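Local coordinates for protein Kinase A (Toxoplasma gondii, PDB 5J3U) that binds cAMP and, as a PKA regulatory chain, probably holds the kinase's catalytic subunit inhibited until the nucleotide arrives, at residues A[128-140]-A[151-163]. Sequence-based numbering, arbitrary orientation. Where two conformers were deposited one is given.
Sequences TKRRSMYDSFLKS and ERGKVADALRTEM
Tyr134 OH lies 2.6 Å from Thr161 OG1, joining helix 116-138 to strand 159-165 at the edge of the tyrosine ring. Thr161 OG1 is hydrogen-bonded to Glu184 as well, and the same carboxylate takes a salt bridge from Arg130, whose NH2 stands 3.0 Å from the threonine oxygen. At the far end of the contact a water donates to both Asp135 O and Asp135 OD1; its link to Arg152 NH1 is too short to trust, and the charged atoms Asp135 OD1 and Arg152 NH1 stay 4.5 Å apart. Arg131 turns its NE toward Asp157 in a salt bridge that is doubtful in detail, being very short and ending on a carboxylate oxygen less surely placed. In the conformer modelled here Arg130 folds back at chi2 (66°), which lays its guanidinium on one face of the Tyr134 ring; the opposite face rests on Leu159, with CB 3.8 Å from the ring centroid in a CH-pi contact. With Arg130 so placed, the ring is sandwiched and its rotation restricted. The helix concerned is the long one that leads from the first cyclic nucleotide-binding domain to the second, and here it packs on the helix and first strand of the second; the axes of 128-138 and 151-157 approach to 8.7 Å at 129°. Ala156 is the knob, its CB seated among Arg131, Tyr134, Asp135 and Leu138. Beyond it Leu138 splits its branches: CD1 meets Val155 CG1 at 3.7 Å, while CD2 reaches tip to tip toward Leu159 CD1.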
# COMPACT_ATOMS: atom_id res chain seq x y z
N THR A 128 -1.68 6.74 -11.82
CA THR A 128 -1.55 5.82 -12.93
C THR A 128 -0.11 5.76 -13.41
O THR A 128 0.38 4.68 -13.75
CB THR A 128 -2.51 6.06 -14.10
OG1 THR A 128 -2.21 7.28 -14.72
CG2 THR A 128 -4.01 6.08 -13.65
N LYS A 129 0.58 6.89 -13.36
CA LYS A 129 2.00 6.87 -13.65
C LYS A 129 2.82 6.06 -12.65
O LYS A 129 3.74 5.31 -13.05
CB LYS A 129 2.54 8.28 -13.71
CG LYS A 129 3.95 8.30 -14.23
CD LYS A 129 4.46 9.70 -14.56
CE LYS A 129 5.97 9.64 -14.75
NZ LYS A 129 6.50 10.99 -15.04
N ARG A 130 2.51 6.23 -11.37
CA ARG A 130 3.23 5.49 -10.35
C ARG A 130 3.09 3.98 -10.57
O ARG A 130 4.06 3.24 -10.47
CB ARG A 130 2.77 5.87 -8.95
CG ARG A 130 3.71 5.35 -7.87
CD ARG A 130 5.02 6.10 -8.10
NE ARG A 130 6.16 5.75 -7.29
CZ ARG A 130 7.10 4.84 -7.59
NH1 ARG A 130 7.00 4.04 -8.65
NH2 ARG A 130 8.14 4.72 -6.78
N ARG A 131 1.87 3.54 -10.86
CA ARG A 131 1.58 2.11 -11.09
C ARG A 131 2.39 1.58 -12.26
O ARG A 131 3.01 0.50 -12.16
CB ARG A 131 0.05 1.87 -11.26
CG ARG A 131 -0.41 0.53 -11.84
CD ARG A 131 0.23 -0.70 -11.20
NE ARG A 131 -0.34 -1.96 -11.71
CZ ARG A 131 -0.00 -2.55 -12.86
NH1 ARG A 131 -0.59 -3.70 -13.18
NH2 ARG A 131 0.88 -1.99 -13.70
N SER A 132 2.42 2.36 -13.35
CA SER A 132 3.17 1.98 -14.52
C SER A 132 4.68 1.90 -14.22
O SER A 132 5.36 0.97 -14.62
CB SER A 132 2.86 2.94 -15.68
OG SER A 132 3.56 2.50 -16.81
N MET A 133 5.17 2.85 -13.44
CA MET A 133 6.58 2.88 -13.06
C MET A 133 6.90 1.68 -12.15
O MET A 133 7.97 1.08 -12.32
CB MET A 133 6.94 4.20 -12.38
CG MET A 133 6.85 5.38 -13.33
SD MET A 133 8.15 5.40 -14.59
CE MET A 133 9.55 5.93 -13.64
N TYR A 134 5.96 1.31 -11.28
CA TYR A 134 6.16 0.09 -10.45
C TYR A 134 6.22 -1.15 -11.36
O TYR A 134 7.09 -2.00 -11.20
CB TYR A 134 5.09 -0.13 -9.41
CG TYR A 134 5.18 0.69 -8.16
CD1 TYR A 134 6.39 0.84 -7.46
CD2 TYR A 134 4.01 1.26 -7.61
CE1 TYR A 134 6.44 1.57 -6.27
CE2 TYR A 134 4.03 1.97 -6.41
CZ TYR A 134 5.23 2.12 -5.75
OH TYR A 134 5.22 2.84 -4.58
N ASP A 135 5.32 -1.22 -12.34
CA ASP A 135 5.36 -2.33 -13.25
C ASP A 135 6.68 -2.48 -14.02
O ASP A 135 7.21 -3.57 -14.14
CB ASP A 135 4.22 -2.27 -14.20
CG ASP A 135 3.96 -3.61 -14.85
OD1 ASP A 135 3.91 -4.66 -14.13
OD2 ASP A 135 3.80 -3.56 -16.08
N SER A 136 7.19 -1.35 -14.51
CA SER A 136 8.46 -1.26 -15.16
C SER A 136 9.59 -1.68 -14.30
O SER A 136 10.43 -2.52 -14.71
CB SER A 136 8.66 0.14 -15.68
OG SER A 136 9.89 0.21 -16.31
N PHE A 137 9.58 -1.21 -13.05
CA PHE A 137 10.62 -1.50 -12.07
C PHE A 137 10.64 -2.98 -11.81
O PHE A 137 11.70 -3.58 -11.88
CB PHE A 137 10.36 -0.71 -10.82
CG PHE A 137 11.15 -1.14 -9.62
CD1 PHE A 137 12.53 -1.03 -9.63
CD2 PHE A 137 10.50 -1.61 -8.49
CE1 PHE A 137 13.28 -1.41 -8.51
CE2 PHE A 137 11.22 -1.97 -7.36
CZ PHE A 137 12.61 -1.88 -7.39
N LEU A 138 9.51 -3.57 -11.54
CA LEU A 138 9.47 -5.01 -11.11
C LEU A 138 9.92 -5.91 -12.23
O LEU A 138 10.41 -7.02 -12.03
CB LEU A 138 8.06 -5.42 -10.67
CG LEU A 138 7.49 -4.79 -9.40
CD1 LEU A 138 6.18 -5.43 -9.03
CD2 LEU A 138 8.47 -4.91 -8.23
N LYS A 139 9.77 -5.44 -13.47
CA LYS A 139 10.21 -6.25 -14.57
C LYS A 139 11.70 -6.39 -14.58
O LYS A 139 12.21 -7.29 -15.22
CB LYS A 139 9.64 -5.67 -15.89
CG LYS A 139 9.58 -6.65 -17.00
CD LYS A 139 9.34 -5.94 -18.33
CE LYS A 139 8.79 -6.92 -19.36
NZ LYS A 139 9.20 -8.36 -19.20
N SER A 140 12.43 -5.52 -13.88
CA SER A 140 13.85 -5.67 -13.74
C SER A 140 14.30 -6.11 -12.36
O SER A 140 15.45 -5.95 -12.02
CB SER A 140 14.53 -4.36 -14.17
OG SER A 140 14.02 -4.03 -15.44
N GLU A 151 0.63 -11.53 -12.73
CA GLU A 151 1.10 -11.70 -11.36
C GLU A 151 1.93 -10.47 -10.89
O GLU A 151 1.72 -9.93 -9.80
CB GLU A 151 2.04 -12.89 -11.28
CG GLU A 151 1.43 -14.20 -10.98
CD GLU A 151 2.46 -15.27 -11.13
OE1 GLU A 151 2.81 -15.59 -12.30
OE2 GLU A 151 2.96 -15.71 -10.07
N ARG A 152 2.86 -10.05 -11.73
CA ARG A 152 3.72 -8.93 -11.40
C ARG A 152 2.91 -7.65 -11.25
O ARG A 152 3.16 -6.83 -10.34
CB ARG A 152 4.84 -8.79 -12.44
CG ARG A 152 6.22 -8.81 -11.87
CD ARG A 152 7.31 -8.52 -12.90
NE ARG A 152 7.36 -9.51 -13.98
CZ ARG A 152 6.82 -9.40 -15.19
NH1 ARG A 152 6.18 -8.30 -15.56
NH2 ARG A 152 6.94 -10.41 -16.04
N GLY A 153 1.93 -7.45 -12.13
CA GLY A 153 1.04 -6.28 -12.04
C GLY A 153 0.27 -6.23 -10.74
O GLY A 153 0.07 -5.14 -10.17
N LYS A 154 -0.13 -7.39 -10.23
CA LYS A 154 -0.81 -7.42 -8.93
C LYS A 154 0.08 -7.00 -7.76
O LYS A 154 -0.36 -6.29 -6.88
CB LYS A 154 -1.46 -8.78 -8.66
CG LYS A 154 -2.63 -9.03 -9.58
CD LYS A 154 -3.86 -8.25 -9.14
CE LYS A 154 -4.62 -7.56 -10.27
NZ LYS A 154 -6.11 -7.55 -10.11
N VAL A 155 1.34 -7.42 -7.81
CA VAL A 155 2.34 -7.01 -6.81
C VAL A 155 2.53 -5.49 -6.93
O VAL A 155 2.46 -4.77 -5.93
CB VAL A 155 3.70 -7.76 -7.04
CG1 VAL A 155 4.77 -7.26 -6.09
CG2 VAL A 155 3.57 -9.27 -6.88
N ALA A 156 2.71 -4.99 -8.16
CA ALA A 156 2.89 -3.55 -8.42
C ALA A 156 1.75 -2.71 -7.81
O ALA A 156 2.00 -1.64 -7.23
CB ALA A 156 3.05 -3.27 -9.94
N ASP A 157 0.52 -3.22 -7.93
CA ASP A 157 -0.69 -2.61 -7.37
C ASP A 157 -0.74 -2.57 -5.84
O ASP A 157 -1.48 -1.81 -5.29
CB ASP A 157 -1.93 -3.37 -7.82
CG ASP A 157 -2.30 -3.12 -9.29
OD1 ASP A 157 -1.76 -2.17 -9.90
OD2 ASP A 157 -3.10 -3.91 -9.85
N ALA A 158 0.06 -3.39 -5.16
CA ALA A 158 0.16 -3.44 -3.69
C ALA A 158 1.44 -2.78 -3.08
O ALA A 158 1.73 -2.95 -1.86
CB ALA A 158 0.11 -4.88 -3.26
N LEU A 159 2.22 -2.10 -3.90
CA LEU A 159 3.44 -1.42 -3.42
C LEU A 159 3.22 -0.00 -2.93
O LEU A 159 2.38 0.72 -3.49
CB LEU A 159 4.48 -1.38 -4.53
CG LEU A 159 5.04 -2.71 -4.97
CD1 LEU A 159 6.07 -2.57 -6.05
CD2 LEU A 159 5.65 -3.50 -3.82
N ARG A 160 3.96 0.37 -1.89
CA ARG A 160 4.10 1.76 -1.42
C ARG A 160 5.57 2.13 -1.48
O ARG A 160 6.39 1.24 -1.67
CB ARG A 160 3.56 1.94 -0.02
CG ARG A 160 2.09 1.61 0.10
CD ARG A 160 1.72 1.60 1.58
NE ARG A 160 0.32 1.34 1.83
CZ ARG A 160 -0.25 0.14 1.93
NH1 ARG A 160 0.43 -1.00 1.73
NH2 ARG A 160 -1.56 0.08 2.18
N THR A 161 5.88 3.41 -1.50
CA THR A 161 7.28 3.88 -1.56
C THR A 161 7.60 4.62 -0.30
O THR A 161 6.77 5.40 0.18
CB THR A 161 7.54 4.76 -2.79
OG1 THR A 161 7.45 3.91 -3.94
CG2 THR A 161 8.89 5.40 -2.76
N GLU A 162 8.78 4.42 0.23
CA GLU A 162 9.26 5.20 1.38
C GLU A 162 10.73 5.65 1.11
O GLU A 162 11.47 4.91 0.47
CB GLU A 162 9.26 4.35 2.65
CG GLU A 162 7.87 3.92 3.08
CD GLU A 162 7.84 3.10 4.38
OE1 GLU A 162 8.91 2.88 5.00
OE2 GLU A 162 6.72 2.66 4.75
N MET A 163 11.10 6.85 1.58
CA MET A 163 12.45 7.41 1.41
C MET A 163 13.12 7.43 2.78
O MET A 163 12.49 7.79 3.77
CB MET A 163 12.37 8.84 0.83
CG MET A 163 13.71 9.47 0.45
SD MET A 163 14.42 8.78 -1.06
CE MET A 163 13.26 9.41 -2.27
O HOH W 1 6.10 -6.07 -14.64